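PDB 4IEF: gingipain R2 Pro-Domain from Porphyromonas gingivalis, which probably assists the folding of the arginine-specific cysteine protease gingipain R2 and keeps it latent until the prodomain is removed. Local coordinates for residues 15-20 against 27-32; 21-26 against 173-178; 68-73 against 146-151; 72-77 against 203-208; 140-145 against 197-202. All blocks are in the same frame, centred on the assembly; numbering follows the deposited sequence.

Contact 1 (15-20 against 27-32); sequences QVRLLS and KVQFRM
The β hairpin of strands 17-22 and 25-31 is broken in its regularity by a classic β bulge, in which L19 and S20 together face K27. K27 O accepts a bond from L19 N at 2.8 Å and a weak one from S20 N at 3.3 Å, while K27 N returns a bond to S20 O. Further along, R17 and Q29 form a regular antiparallel hydrogen-bonded pair, with Q29 N to R17 O at 2.9 Å. Their side chains leave the sheet together and run side by side: the extended Q29 carries NE2 over the centre of the R17 guanidinium, 3.2 Å from CZ, with the two planes 53° apart. R31 brings a second guanidinium close, NH1 to R17 NH1 at 3.6 Å, and its charge is met by a salt bridge from NE to E168. Nearer the backbone, L19 CG lies 3.8 Å from Q29 CB. R17, Q29 and K27 share one face of the hairpin; L18 and V28 lie on the other, where V16 and V28 also pack on strand 69-74. V16 sets its CG2 branch, anti to the carbonyl carbon, 3.8 Å from F30 CD2.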
# COMPACT_ATOMS: atom_id res chain seq x y z
N GLN A 15 -15.40 -19.57 -2.85
CA GLN A 15 -16.73 -20.00 -2.42
C GLN A 15 -17.47 -18.88 -1.65
O GLN A 15 -18.69 -18.98 -1.45
CB GLN A 15 -16.64 -21.30 -1.61
CG GLN A 15 -16.11 -22.48 -2.42
CD GLN A 15 -16.50 -23.81 -1.83
OE1 GLN A 15 -17.67 -24.21 -1.84
NE2 GLN A 15 -15.51 -24.57 -1.36
N VAL A 16 -16.76 -17.80 -1.27
CA VAL A 16 -17.36 -16.63 -0.62
C VAL A 16 -17.96 -15.75 -1.72
O VAL A 16 -17.22 -15.29 -2.61
CB VAL A 16 -16.37 -15.87 0.31
CG1 VAL A 16 -17.00 -14.60 0.89
CG2 VAL A 16 -15.89 -16.78 1.44
N ARG A 17 -19.30 -15.59 -1.72
CA ARG A 17 -19.99 -14.82 -2.75
C ARG A 17 -21.13 -13.96 -2.20
O ARG A 17 -21.77 -14.32 -1.21
CB ARG A 17 -20.52 -15.73 -3.88
CG ARG A 17 -21.60 -16.75 -3.50
CD ARG A 17 -22.21 -17.36 -4.76
NE ARG A 17 -23.37 -18.21 -4.48
CZ ARG A 17 -23.39 -19.53 -4.63
NH1 ARG A 17 -22.31 -20.18 -5.03
NH2 ARG A 17 -24.49 -20.22 -4.35
N LEU A 18 -21.38 -12.81 -2.88
CA LEU A 18 -22.45 -11.87 -2.57
C LEU A 18 -23.74 -12.40 -3.18
O LEU A 18 -23.85 -12.46 -4.41
CB LEU A 18 -22.08 -10.46 -3.12
CG LEU A 18 -23.12 -9.35 -2.95
CD1 LEU A 18 -23.09 -8.77 -1.54
CD2 LEU A 18 -22.90 -8.25 -3.97
N LEU A 19 -24.69 -12.84 -2.34
CA LEU A 19 -25.96 -13.39 -2.80
C LEU A 19 -26.93 -12.29 -3.22
O LEU A 19 -27.55 -12.40 -4.27
CB LEU A 19 -26.63 -14.30 -1.75
CG LEU A 19 -25.93 -15.62 -1.40
CD1 LEU A 19 -26.71 -16.38 -0.35
CD2 LEU A 19 -25.78 -16.53 -2.62
N SER A 20 -27.06 -11.24 -2.39
CA SER A 20 -27.95 -10.10 -2.64
C SER A 20 -27.34 -8.79 -2.14
O SER A 20 -26.55 -8.79 -1.20
CB SER A 20 -29.31 -10.31 -1.96
OG SER A 20 -29.92 -11.53 -2.36
N LYS A 27 -26.39 -9.49 1.47
CA LYS A 27 -26.47 -10.91 1.82
C LYS A 27 -25.19 -11.58 1.35
O LYS A 27 -24.92 -11.63 0.15
CB LYS A 27 -27.72 -11.56 1.20
CG LYS A 27 -28.35 -12.65 2.05
CD LYS A 27 -29.66 -13.12 1.45
CE LYS A 27 -30.07 -14.48 1.96
NZ LYS A 27 -31.24 -15.01 1.22
N VAL A 28 -24.34 -12.01 2.31
CA VAL A 28 -23.04 -12.60 2.00
C VAL A 28 -23.03 -14.08 2.43
O VAL A 28 -23.40 -14.41 3.56
CB VAL A 28 -21.86 -11.80 2.64
CG1 VAL A 28 -20.50 -12.37 2.21
CG2 VAL A 28 -21.94 -10.31 2.29
N GLN A 29 -22.59 -14.94 1.50
CA GLN A 29 -22.46 -16.37 1.73
C GLN A 29 -21.00 -16.75 1.91
O GLN A 29 -20.14 -16.39 1.10
CB GLN A 29 -23.09 -17.16 0.56
CG GLN A 29 -22.71 -18.65 0.52
CD GLN A 29 -23.36 -19.39 -0.61
OE1 GLN A 29 -24.57 -19.60 -0.63
NE2 GLN A 29 -22.56 -19.82 -1.58
N PHE A 30 -20.73 -17.50 2.97
CA PHE A 30 -19.43 -18.09 3.24
C PHE A 30 -19.57 -19.59 3.06
O PHE A 30 -20.56 -20.18 3.50
CB PHE A 30 -18.92 -17.77 4.67
CG PHE A 30 -17.81 -18.69 5.13
CD1 PHE A 30 -18.10 -19.90 5.76
CD2 PHE A 30 -16.48 -18.37 4.89
CE1 PHE A 30 -17.07 -20.78 6.12
CE2 PHE A 30 -15.45 -19.24 5.28
CZ PHE A 30 -15.75 -20.44 5.89
N ARG A 31 -18.55 -20.20 2.45
CA ARG A 31 -18.46 -21.65 2.32
C ARG A 31 -17.04 -22.06 2.65
O ARG A 31 -16.09 -21.39 2.23
CB ARG A 31 -18.92 -22.13 0.95
CG ARG A 31 -20.43 -22.33 0.85
CD ARG A 31 -20.86 -22.68 -0.56
NE ARG A 31 -22.28 -23.02 -0.61
CZ ARG A 31 -22.97 -23.22 -1.73
NH1 ARG A 31 -22.38 -23.10 -2.91
NH2 ARG A 31 -24.25 -23.54 -1.68
N MET A 32 -16.89 -23.12 3.48
CA MET A 32 -15.59 -23.63 3.90
C MET A 32 -14.81 -24.15 2.69
O MET A 32 -15.34 -24.93 1.89
CB MET A 32 -15.74 -24.73 4.97
CG MET A 32 -14.41 -25.23 5.54
SD MET A 32 -13.40 -23.93 6.30
CE MET A 32 -14.16 -23.85 7.92

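Contact 2 (21-26 against 173-178); sequences AEQSMS and VSETAE
V173 meets S26 in an antiparallel hydrogen-bonded pair whose two bonds carry the backbone part of the contact. V173 N gives a nearly straight bond to S26 O at 2.8 Å, and S26 N answers to V173 O at 2.9 Å. That same carbonyl oxygen is touched by M25 CA at 3.3 Å in a CA-H...O contact, and the side chain of V173 turns inward with S26 to pack on L73. E175 works differently, through the end of its side chain. With CG held between the backbone N and the carbonyl carbon (chi1 46°), the extended chain brings OE1 to 3.1 Å from S24 OG, while OE2 is engaged in a salt bridge with R79. The S24 hydroxyl itself donates to Q23 OE1 at 2.9 Å, and S24 N reaches that oxygen from the same face; both donors stand above the amide plane, not on a lone pair, and link Q23 to S24 within the turn. The arrangement is that of a β hairpin closed by a type II' turn, E22 to M25, whose second strand joins strand 162-176 in an antiparallel sheet.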
# COMPACT_ATOMS: atom_id res chain seq x y z
N ALA A 21 -27.73 -7.67 -2.79
CA ALA A 21 -27.31 -6.31 -2.44
C ALA A 21 -28.37 -5.31 -2.90
O ALA A 21 -28.63 -5.18 -4.10
CB ALA A 21 -25.95 -5.99 -3.06
N GLU A 22 -29.03 -4.68 -1.93
CA GLU A 22 -30.08 -3.68 -2.11
C GLU A 22 -29.74 -2.50 -1.21
O GLU A 22 -29.64 -2.68 0.00
CB GLU A 22 -31.47 -4.27 -1.79
CG GLU A 22 -32.08 -5.07 -2.92
CD GLU A 22 -33.02 -4.28 -3.81
OE1 GLU A 22 -34.26 -4.43 -3.64
OE2 GLU A 22 -32.54 -3.52 -4.67
N GLN A 23 -29.52 -1.31 -1.80
CA GLN A 23 -29.09 -0.06 -1.15
C GLN A 23 -27.88 -0.35 -0.22
O GLN A 23 -26.80 -0.65 -0.73
CB GLN A 23 -30.23 0.76 -0.47
CG GLN A 23 -31.29 0.01 0.36
CD GLN A 23 -31.19 0.30 1.85
OE1 GLN A 23 -30.71 -0.52 2.64
NE2 GLN A 23 -31.67 1.47 2.26
N SER A 24 -28.07 -0.31 1.12
CA SER A 24 -26.99 -0.58 2.08
C SER A 24 -27.07 -2.01 2.66
O SER A 24 -26.13 -2.44 3.33
CB SER A 24 -27.00 0.47 3.19
OG SER A 24 -28.29 0.66 3.75
N MET A 25 -28.18 -2.74 2.38
CA MET A 25 -28.42 -4.11 2.83
C MET A 25 -27.67 -5.10 1.92
O MET A 25 -27.69 -4.94 0.70
CB MET A 25 -29.93 -4.42 2.84
CG MET A 25 -30.32 -5.48 3.84
SD MET A 25 -30.11 -7.18 3.27
CE MET A 25 -31.61 -7.39 2.31
N SER A 26 -27.00 -6.11 2.52
CA SER A 26 -26.19 -7.10 1.80
C SER A 26 -26.33 -8.51 2.37
O SER A 26 -26.34 -8.70 3.59
CB SER A 26 -24.71 -6.72 1.83
OG SER A 26 -24.41 -5.60 1.01
N VAL A 173 -26.49 -8.36 6.33
CA VAL A 173 -25.96 -7.14 6.94
C VAL A 173 -26.92 -6.02 6.56
O VAL A 173 -27.04 -5.67 5.38
CB VAL A 173 -24.48 -6.86 6.57
CG1 VAL A 173 -24.00 -5.53 7.17
CG2 VAL A 173 -23.57 -8.01 7.01
N SER A 174 -27.67 -5.51 7.55
CA SER A 174 -28.70 -4.49 7.36
C SER A 174 -28.59 -3.38 8.39
O SER A 174 -27.96 -3.57 9.43
CB SER A 174 -30.09 -5.14 7.44
OG SER A 174 -30.26 -5.82 8.67
N GLU A 175 -29.23 -2.23 8.11
CA GLU A 175 -29.22 -1.08 9.03
C GLU A 175 -30.28 -1.23 10.11
O GLU A 175 -31.27 -1.92 9.92
CB GLU A 175 -29.40 0.26 8.28
CG GLU A 175 -30.48 0.29 7.23
CD GLU A 175 -30.79 1.67 6.70
OE1 GLU A 175 -30.05 2.18 5.82
OE2 GLU A 175 -31.81 2.24 7.15
N THR A 176 -30.02 -0.61 11.28
CA THR A 176 -30.93 -0.61 12.43
C THR A 176 -31.59 0.77 12.57
O THR A 176 -31.33 1.65 11.75
CB THR A 176 -30.17 -0.99 13.72
OG1 THR A 176 -29.16 -0.02 14.00
CG2 THR A 176 -29.55 -2.36 13.66
N ALA A 177 -32.40 0.95 13.62
CA ALA A 177 -33.07 2.21 13.98
C ALA A 177 -32.11 3.11 14.77
O ALA A 177 -32.45 4.24 15.11
CB ALA A 177 -34.33 1.92 14.80
N GLU A 178 -30.91 2.60 15.05
CA GLU A 178 -29.87 3.30 15.80
C GLU A 178 -28.93 4.11 14.92
O GLU A 178 -28.58 3.69 13.81
CB GLU A 178 -29.02 2.30 16.60
CG GLU A 178 -29.68 1.79 17.86
CD GLU A 178 -29.08 0.48 18.35
OE1 GLU A 178 -29.82 -0.53 18.37
OE2 GLU A 178 -27.88 0.47 18.70

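Contact 3 (68-73 against 146-151); sequences ILSRSL and GQVVNF
G146 opens the antiparallel pairing of strand 144-157 with strand 69-74, its CA lying 3.2 Å from L73 O in a CA-H...O contact. Q147 forms a hydrogen-bonded pair with L73, while its side-chain NE2 turns to S136 O on the neighbouring strand 133-141. V148 faces the other way: CG2 touches S72 OG at 3.4 Å and CG1 rests 3.7 Å from S70 CB, on the face that another protein chain covers with charged side chains; an acidic one is hydrogen-bonded to S72 OG. V149 returns to the opposite face, giving its amide to R71 O at 2.8 Å. Its CG1, placed between the backbone N and the carbonyl carbon (chi1 62°), packs on L73 CD1, and V149 also packs on V173 of strand 162-176. N150 has polar partners at both atoms of its amide. OD1 accepts the S70 hydroxyl, OG at 2.8 Å and tilted 21° from the carbonyl plane, and also a basic side chain of the other protein chain, while ND2 bonds to T134 and S136. F151 N donates to L69 O at 2.8 Å, and the same carbonyl oxygen sits near the plane of the F151 ring, at its edge, 3.7 Å from CD1.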
# COMPACT_ATOMS: atom_id res chain seq x y z
N ILE A 68 -10.68 -16.84 11.09
CA ILE A 68 -11.86 -16.14 10.61
C ILE A 68 -11.66 -15.69 9.15
O ILE A 68 -10.52 -15.62 8.67
CB ILE A 68 -12.23 -14.93 11.53
CG1 ILE A 68 -11.19 -13.79 11.46
CG2 ILE A 68 -12.55 -15.38 12.98
CD1 ILE A 68 -11.77 -12.39 11.73
N LEU A 69 -12.75 -15.37 8.47
CA LEU A 69 -12.73 -14.82 7.12
C LEU A 69 -13.41 -13.46 7.18
O LEU A 69 -14.53 -13.35 7.69
CB LEU A 69 -13.39 -15.75 6.10
CG LEU A 69 -13.16 -15.38 4.64
CD1 LEU A 69 -13.02 -16.61 3.80
CD2 LEU A 69 -14.29 -14.48 4.10
N SER A 70 -12.72 -12.43 6.69
CA SER A 70 -13.23 -11.06 6.73
C SER A 70 -13.41 -10.47 5.34
O SER A 70 -12.59 -10.70 4.45
CB SER A 70 -12.29 -10.17 7.54
OG SER A 70 -12.20 -10.61 8.88
N ARG A 71 -14.53 -9.73 5.15
CA ARG A 71 -14.89 -9.06 3.91
C ARG A 71 -15.47 -7.69 4.19
O ARG A 71 -16.24 -7.51 5.14
CB ARG A 71 -15.89 -9.91 3.08
CG ARG A 71 -15.27 -11.10 2.35
CD ARG A 71 -14.25 -10.69 1.29
NE ARG A 71 -13.66 -11.86 0.66
CZ ARG A 71 -14.11 -12.43 -0.46
NH1 ARG A 71 -15.16 -11.92 -1.09
NH2 ARG A 71 -13.51 -13.50 -0.96
N SER A 72 -15.10 -6.72 3.35
CA SER A 72 -15.54 -5.33 3.48
C SER A 72 -16.79 -5.07 2.68
O SER A 72 -16.94 -5.56 1.55
CB SER A 72 -14.42 -4.38 3.05
OG SER A 72 -13.27 -4.55 3.86
N LEU A 73 -17.70 -4.29 3.27
CA LEU A 73 -18.95 -3.92 2.62
C LEU A 73 -19.19 -2.42 2.68
O LEU A 73 -18.90 -1.79 3.70
CB LEU A 73 -20.15 -4.64 3.27
CG LEU A 73 -20.24 -6.17 3.17
CD1 LEU A 73 -21.21 -6.71 4.21
CD2 LEU A 73 -20.65 -6.61 1.76
N GLY A 146 -17.82 2.30 5.14
CA GLY A 146 -17.65 0.86 5.06
C GLY A 146 -17.66 0.17 6.41
O GLY A 146 -17.49 0.81 7.45
N GLN A 147 -17.87 -1.15 6.37
CA GLN A 147 -17.87 -2.00 7.56
C GLN A 147 -17.47 -3.43 7.15
O GLN A 147 -17.93 -3.93 6.12
CB GLN A 147 -19.21 -1.98 8.30
CG GLN A 147 -19.05 -2.34 9.78
CD GLN A 147 -20.21 -1.96 10.66
OE1 GLN A 147 -21.22 -1.42 10.22
NE2 GLN A 147 -20.08 -2.23 11.95
N VAL A 148 -16.62 -4.06 7.96
CA VAL A 148 -16.13 -5.41 7.70
C VAL A 148 -16.98 -6.44 8.44
O VAL A 148 -17.20 -6.31 9.65
CB VAL A 148 -14.62 -5.56 8.05
CG1 VAL A 148 -14.13 -6.99 7.85
CG2 VAL A 148 -13.77 -4.58 7.23
N VAL A 149 -17.47 -7.46 7.70
CA VAL A 149 -18.21 -8.59 8.26
C VAL A 149 -17.21 -9.76 8.46
O VAL A 149 -16.42 -10.05 7.56
CB VAL A 149 -19.49 -8.98 7.45
CG1 VAL A 149 -19.18 -9.44 6.03
CG2 VAL A 149 -20.33 -10.02 8.20
N ASN A 150 -17.22 -10.38 9.64
CA ASN A 150 -16.33 -11.50 9.96
C ASN A 150 -17.10 -12.79 10.17
O ASN A 150 -18.05 -12.84 10.96
CB ASN A 150 -15.50 -11.19 11.22
CG ASN A 150 -14.98 -9.78 11.26
OD1 ASN A 150 -14.19 -9.37 10.42
ND2 ASN A 150 -15.50 -8.98 12.19
N PHE A 151 -16.67 -13.84 9.47
CA PHE A 151 -17.22 -15.19 9.62
C PHE A 151 -16.30 -15.98 10.51
O PHE A 151 -15.10 -15.99 10.26
CB PHE A 151 -17.36 -15.89 8.26
CG PHE A 151 -18.32 -15.25 7.29
CD1 PHE A 151 -17.86 -14.37 6.32
CD2 PHE A 151 -19.68 -15.56 7.33
CE1 PHE A 151 -18.75 -13.81 5.39
CE2 PHE A 151 -20.56 -14.99 6.41
CZ PHE A 151 -20.09 -14.12 5.45

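Contact 4 (72-77 against 203-208); sequences SLAVSE and FMNYEA
N205 and A74 form the tight centre of this contact, where a side-chain amide pairs with a strand's backbone. N205 OD1 accepts A74 N at 2.7 Å on an in-plane lone pair, and N205 ND2 donates to A74 O at 2.9 Å along a path only 4° out of the amide plane. Two bonds to one residue fix the rotation of the amide, and CG is brought there by a first torsion of 70°, between the backbone N and the carbonyl carbon. F203 adds an aromatic layer: its ring face receives A74 CB, 4.2 Å from the ring centroid and 25° off the normal, while CD2 presses on L73 C at 3.4 Å. L73 crosses the N205 side chain at about a right angle and also meets M204, CD2 to CG at 3.8 Å. The periphery is looser. M204 N reaches S72 O only in a weak bond of 3.3 Å; beyond N205, Y206 OH bonds to E196, and A208, exposed and poorly ordered, packs on the hairpin at L18 and A21. The whole is a case of an edge strand, 69-74, lined by the loop that follows helix 196-202, with an asparagine amide standing in for the backbone of a further strand.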
# COMPACT_ATOMS: atom_id res chain seq x y z
N SER A 72 -15.10 -6.72 3.35
CA SER A 72 -15.54 -5.33 3.48
C SER A 72 -16.79 -5.07 2.68
O SER A 72 -16.94 -5.56 1.55
CB SER A 72 -14.42 -4.38 3.05
OG SER A 72 -13.27 -4.55 3.86
N LEU A 73 -17.70 -4.29 3.27
CA LEU A 73 -18.95 -3.92 2.62
C LEU A 73 -19.19 -2.42 2.68
O LEU A 73 -18.90 -1.79 3.70
CB LEU A 73 -20.15 -4.64 3.27
CG LEU A 73 -20.24 -6.17 3.17
CD1 LEU A 73 -21.21 -6.71 4.21
CD2 LEU A 73 -20.65 -6.61 1.76
N ALA A 74 -19.71 -1.86 1.58
CA ALA A 74 -20.17 -0.48 1.52
C ALA A 74 -21.52 -0.46 2.28
O ALA A 74 -22.44 -1.20 1.90
CB ALA A 74 -20.32 -0.02 0.07
N VAL A 75 -21.60 0.26 3.42
CA VAL A 75 -22.80 0.24 4.28
C VAL A 75 -23.54 1.61 4.34
O VAL A 75 -23.23 2.51 3.54
CB VAL A 75 -22.46 -0.28 5.72
CG1 VAL A 75 -22.04 -1.75 5.70
CG2 VAL A 75 -21.39 0.58 6.41
N SER A 76 -24.52 1.75 5.26
CA SER A 76 -25.33 2.96 5.47
C SER A 76 -24.45 4.15 5.86
O SER A 76 -23.44 3.98 6.53
CB SER A 76 -26.40 2.74 6.53
OG SER A 76 -27.15 3.91 6.77
N GLU A 77 -24.86 5.35 5.44
CA GLU A 77 -24.13 6.59 5.68
C GLU A 77 -24.41 7.17 7.08
O GLU A 77 -23.55 7.87 7.62
CB GLU A 77 -24.52 7.64 4.61
CG GLU A 77 -24.07 7.30 3.19
CD GLU A 77 -24.81 6.21 2.44
OE1 GLU A 77 -26.03 6.04 2.66
OE2 GLU A 77 -24.16 5.52 1.63
N PHE A 203 -14.80 -2.93 -1.54
CA PHE A 203 -16.15 -3.40 -1.21
C PHE A 203 -16.66 -4.40 -2.24
O PHE A 203 -16.68 -4.11 -3.44
CB PHE A 203 -17.12 -2.21 -1.07
CG PHE A 203 -16.60 -1.08 -0.20
CD1 PHE A 203 -16.26 0.15 -0.76
CD2 PHE A 203 -16.41 -1.25 1.17
CE1 PHE A 203 -15.77 1.18 0.03
CE2 PHE A 203 -15.93 -0.21 1.96
CZ PHE A 203 -15.62 1.00 1.39
N MET A 204 -17.09 -5.59 -1.76
CA MET A 204 -17.60 -6.65 -2.63
C MET A 204 -19.06 -6.39 -3.08
O MET A 204 -19.55 -7.08 -3.97
CB MET A 204 -17.45 -8.05 -1.99
CG MET A 204 -18.25 -8.29 -0.71
SD MET A 204 -17.99 -9.95 0.02
CE MET A 204 -18.80 -10.99 -1.19
N ASN A 205 -19.73 -5.36 -2.51
CA ASN A 205 -21.11 -5.00 -2.84
C ASN A 205 -21.22 -3.62 -3.53
O ASN A 205 -22.35 -3.17 -3.78
CB ASN A 205 -21.97 -5.02 -1.56
CG ASN A 205 -21.66 -3.90 -0.60
OD1 ASN A 205 -20.50 -3.58 -0.31
ND2 ASN A 205 -22.69 -3.24 -0.10
N TYR A 206 -20.08 -2.97 -3.86
CA TYR A 206 -20.06 -1.63 -4.46
C TYR A 206 -20.65 -1.60 -5.89
O TYR A 206 -21.51 -0.76 -6.16
CB TYR A 206 -18.65 -1.02 -4.46
CG TYR A 206 -18.64 0.44 -4.88
CD1 TYR A 206 -19.09 1.44 -4.01
CD2 TYR A 206 -18.23 0.82 -6.15
CE1 TYR A 206 -19.12 2.77 -4.40
CE2 TYR A 206 -18.25 2.15 -6.55
CZ TYR A 206 -18.69 3.13 -5.67
OH TYR A 206 -18.72 4.45 -6.06
N GLU A 207 -20.18 -2.50 -6.79
CA GLU A 207 -20.66 -2.56 -8.18
C GLU A 207 -22.16 -2.90 -8.23
O GLU A 207 -22.88 -2.37 -9.08
CB GLU A 207 -19.84 -3.58 -9.00
CG GLU A 207 -19.75 -3.27 -10.49
CD GLU A 207 -20.99 -3.54 -11.32
OE1 GLU A 207 -21.53 -2.57 -11.91
OE2 GLU A 207 -21.44 -4.71 -11.38
N ALA A 208 -22.63 -3.76 -7.30
CA ALA A 208 -24.03 -4.19 -7.19
C ALA A 208 -24.97 -3.03 -6.81
O ALA A 208 -24.55 -2.04 -6.23
CB ALA A 208 -24.16 -5.31 -6.18

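Contact 5 (140-145 against 197-202); sequences ILRDVR and DIYKSV. With CA (calcium ion), chain K.
Y199 reaches out from helix 196-202 to the turn joining strands 133-141 and 144-157, and its ring is met on a face and along an edge. V144 CG2 stands squarely over one face, 3.5 Å from the ring centroid and 6° off the normal, in a CH-pi contact. L141 O lies at the edge near the ring plane, 3.2 Å from CE2, and the hydroxyl receives D143 N, with OH 3.0 Å away and an N-H...O angle of 158°. Beside the ring, L141 sends CD2 toward the helix, meeting V202 CG2 tip to tip at 4.1 Å and crossing I198, whose CG2 is 3.9 Å from it. What positions these groups is a type II' turn from L141 to V144, closed by L141 N to V144 O and the reverse bond; it presents the D143 amide to the phenol. Farther out, Y206 packs its ring against Y199, and R145 ties the strand to S76. At the start of the turn segment, I140 O binds a calcium ion at 2.5 Å; a water lies 2.6 Å from the ion, and acidic side chains and backbone of another protein chain also bind the metal. D197 makes a salt bridge to a basic side chain of that chain. The chemistry implies two kinds of hold: apolar and CH-pi packing, with one hydrogen bond to the phenol oxygen, joins turn to helix, while calcium coordination shared by both chains and the D197 salt bridge join this end of the prodomain to its partner, probably the protease.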
# COMPACT_ATOMS: atom_id res chain seq x y z
N ILE A 140 -14.71 5.21 7.24
CA ILE A 140 -15.03 6.03 6.09
C ILE A 140 -13.81 6.02 5.16
O ILE A 140 -12.70 6.35 5.59
CB ILE A 140 -15.52 7.47 6.43
CG1 ILE A 140 -16.84 7.42 7.27
CG2 ILE A 140 -15.72 8.29 5.14
CD1 ILE A 140 -17.14 8.68 8.11
N LEU A 141 -14.02 5.58 3.91
CA LEU A 141 -13.01 5.58 2.87
C LEU A 141 -13.45 6.62 1.85
O LEU A 141 -14.27 6.33 0.98
CB LEU A 141 -12.79 4.18 2.25
CG LEU A 141 -11.80 4.07 1.07
CD1 LEU A 141 -10.42 4.61 1.44
CD2 LEU A 141 -11.71 2.64 0.58
N ARG A 142 -12.94 7.86 2.03
CA ARG A 142 -13.21 9.05 1.22
C ARG A 142 -14.72 9.40 1.27
O ARG A 142 -15.14 10.06 2.22
CB ARG A 142 -12.67 8.91 -0.22
CG ARG A 142 -12.56 10.24 -0.93
CD ARG A 142 -11.51 10.25 -2.01
NE ARG A 142 -11.24 11.62 -2.43
CZ ARG A 142 -10.06 12.24 -2.32
NH1 ARG A 142 -9.01 11.59 -1.84
NH2 ARG A 142 -9.92 13.49 -2.73
N ASP A 143 -15.51 8.96 0.27
CA ASP A 143 -16.94 9.28 0.19
C ASP A 143 -17.84 8.07 0.51
O ASP A 143 -19.07 8.18 0.41
CB ASP A 143 -17.29 9.82 -1.21
CG ASP A 143 -16.55 11.10 -1.59
OD1 ASP A 143 -15.82 11.09 -2.61
OD2 ASP A 143 -16.71 12.11 -0.87
N VAL A 144 -17.25 6.92 0.91
CA VAL A 144 -18.03 5.71 1.19
C VAL A 144 -17.79 5.23 2.64
O VAL A 144 -16.64 5.09 3.07
CB VAL A 144 -17.75 4.57 0.17
CG1 VAL A 144 -18.59 3.33 0.48
CG2 VAL A 144 -18.01 5.02 -1.27
N ARG A 145 -18.90 4.99 3.38
CA ARG A 145 -18.86 4.45 4.73
C ARG A 145 -18.85 2.93 4.59
O ARG A 145 -19.71 2.37 3.92
CB ARG A 145 -20.04 4.95 5.61
CG ARG A 145 -19.90 4.58 7.10
CD ARG A 145 -20.90 5.30 7.96
NE ARG A 145 -20.92 4.84 9.35
CZ ARG A 145 -21.79 3.97 9.85
NH1 ARG A 145 -22.71 3.42 9.07
NH2 ARG A 145 -21.74 3.63 11.13
N ASP A 197 -12.60 2.97 -8.64
CA ASP A 197 -11.97 1.65 -8.79
C ASP A 197 -11.45 1.11 -7.45
O ASP A 197 -11.35 -0.11 -7.30
CB ASP A 197 -10.84 1.70 -9.82
CG ASP A 197 -10.75 0.42 -10.62
OD1 ASP A 197 -11.54 0.25 -11.57
OD2 ASP A 197 -9.90 -0.43 -10.27
N ILE A 198 -11.14 2.00 -6.49
CA ILE A 198 -10.69 1.62 -5.15
C ILE A 198 -11.91 1.03 -4.41
O ILE A 198 -11.78 -0.03 -3.81
CB ILE A 198 -10.04 2.83 -4.40
CG1 ILE A 198 -8.66 3.17 -5.00
CG2 ILE A 198 -9.94 2.59 -2.88
CD1 ILE A 198 -8.19 4.58 -4.77
N TYR A 199 -13.08 1.70 -4.51
CA TYR A 199 -14.33 1.25 -3.89
C TYR A 199 -14.75 -0.12 -4.41
O TYR A 199 -15.21 -0.96 -3.62
CB TYR A 199 -15.48 2.25 -4.15
CG TYR A 199 -15.27 3.68 -3.68
CD1 TYR A 199 -15.79 4.75 -4.39
CD2 TYR A 199 -14.62 3.95 -2.47
CE1 TYR A 199 -15.63 6.06 -3.95
CE2 TYR A 199 -14.44 5.26 -2.03
CZ TYR A 199 -14.96 6.31 -2.76
OH TYR A 199 -14.82 7.60 -2.33
N LYS A 200 -14.59 -0.35 -5.73
CA LYS A 200 -14.94 -1.60 -6.41
C LYS A 200 -14.09 -2.78 -5.91
O LYS A 200 -14.61 -3.88 -5.77
CB LYS A 200 -14.79 -1.46 -7.93
CG LYS A 200 -15.87 -0.60 -8.58
CD LYS A 200 -15.72 -0.55 -10.09
CE LYS A 200 -16.75 0.34 -10.74
NZ LYS A 200 -18.12 -0.26 -10.75
N SER A 201 -12.79 -2.53 -5.64
CA SER A 201 -11.85 -3.55 -5.17
C SER A 201 -11.93 -3.77 -3.66
O SER A 201 -11.69 -4.89 -3.21
CB SER A 201 -10.43 -3.19 -5.57
OG SER A 201 -10.05 -1.91 -5.07
N VAL A 202 -12.23 -2.73 -2.87
CA VAL A 202 -12.33 -2.83 -1.41
C VAL A 202 -13.68 -3.47 -1.02
O VAL A 202 -13.69 -4.43 -0.26
CB VAL A 202 -12.09 -1.46 -0.71
CG1 VAL A 202 -12.54 -1.47 0.75
CG2 VAL A 202 -10.63 -1.03 -0.80
CA CA K . -10.76 7.65 6.51
O HOH W 1 -9.31 8.39 8.50

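In the fold
Contacts 1 and 2 share one hairpin: contact 1 pairs its two strands along their length, contact 2 joins its turn end to strand 162-176. Contact 3 lies nearest the centre of the chain and is almost wholly buried, with a regular ladder whose apolar side chains meet those of contacts 1 and 2. Contacts 3 and 4 start from the same strand, 69-74, but the former pairs it backbone to backbone and the latter through an asparagine amide and an aromatic ring. Contact 5, farthest out, replaces ladders with helix packing and calcium. Contacts 4 and 5 touch through S76 and R145. Contacts 3 and 5, and contact 4 through the shared S72, meet the other protein chain; contacts 1 and 2 do not.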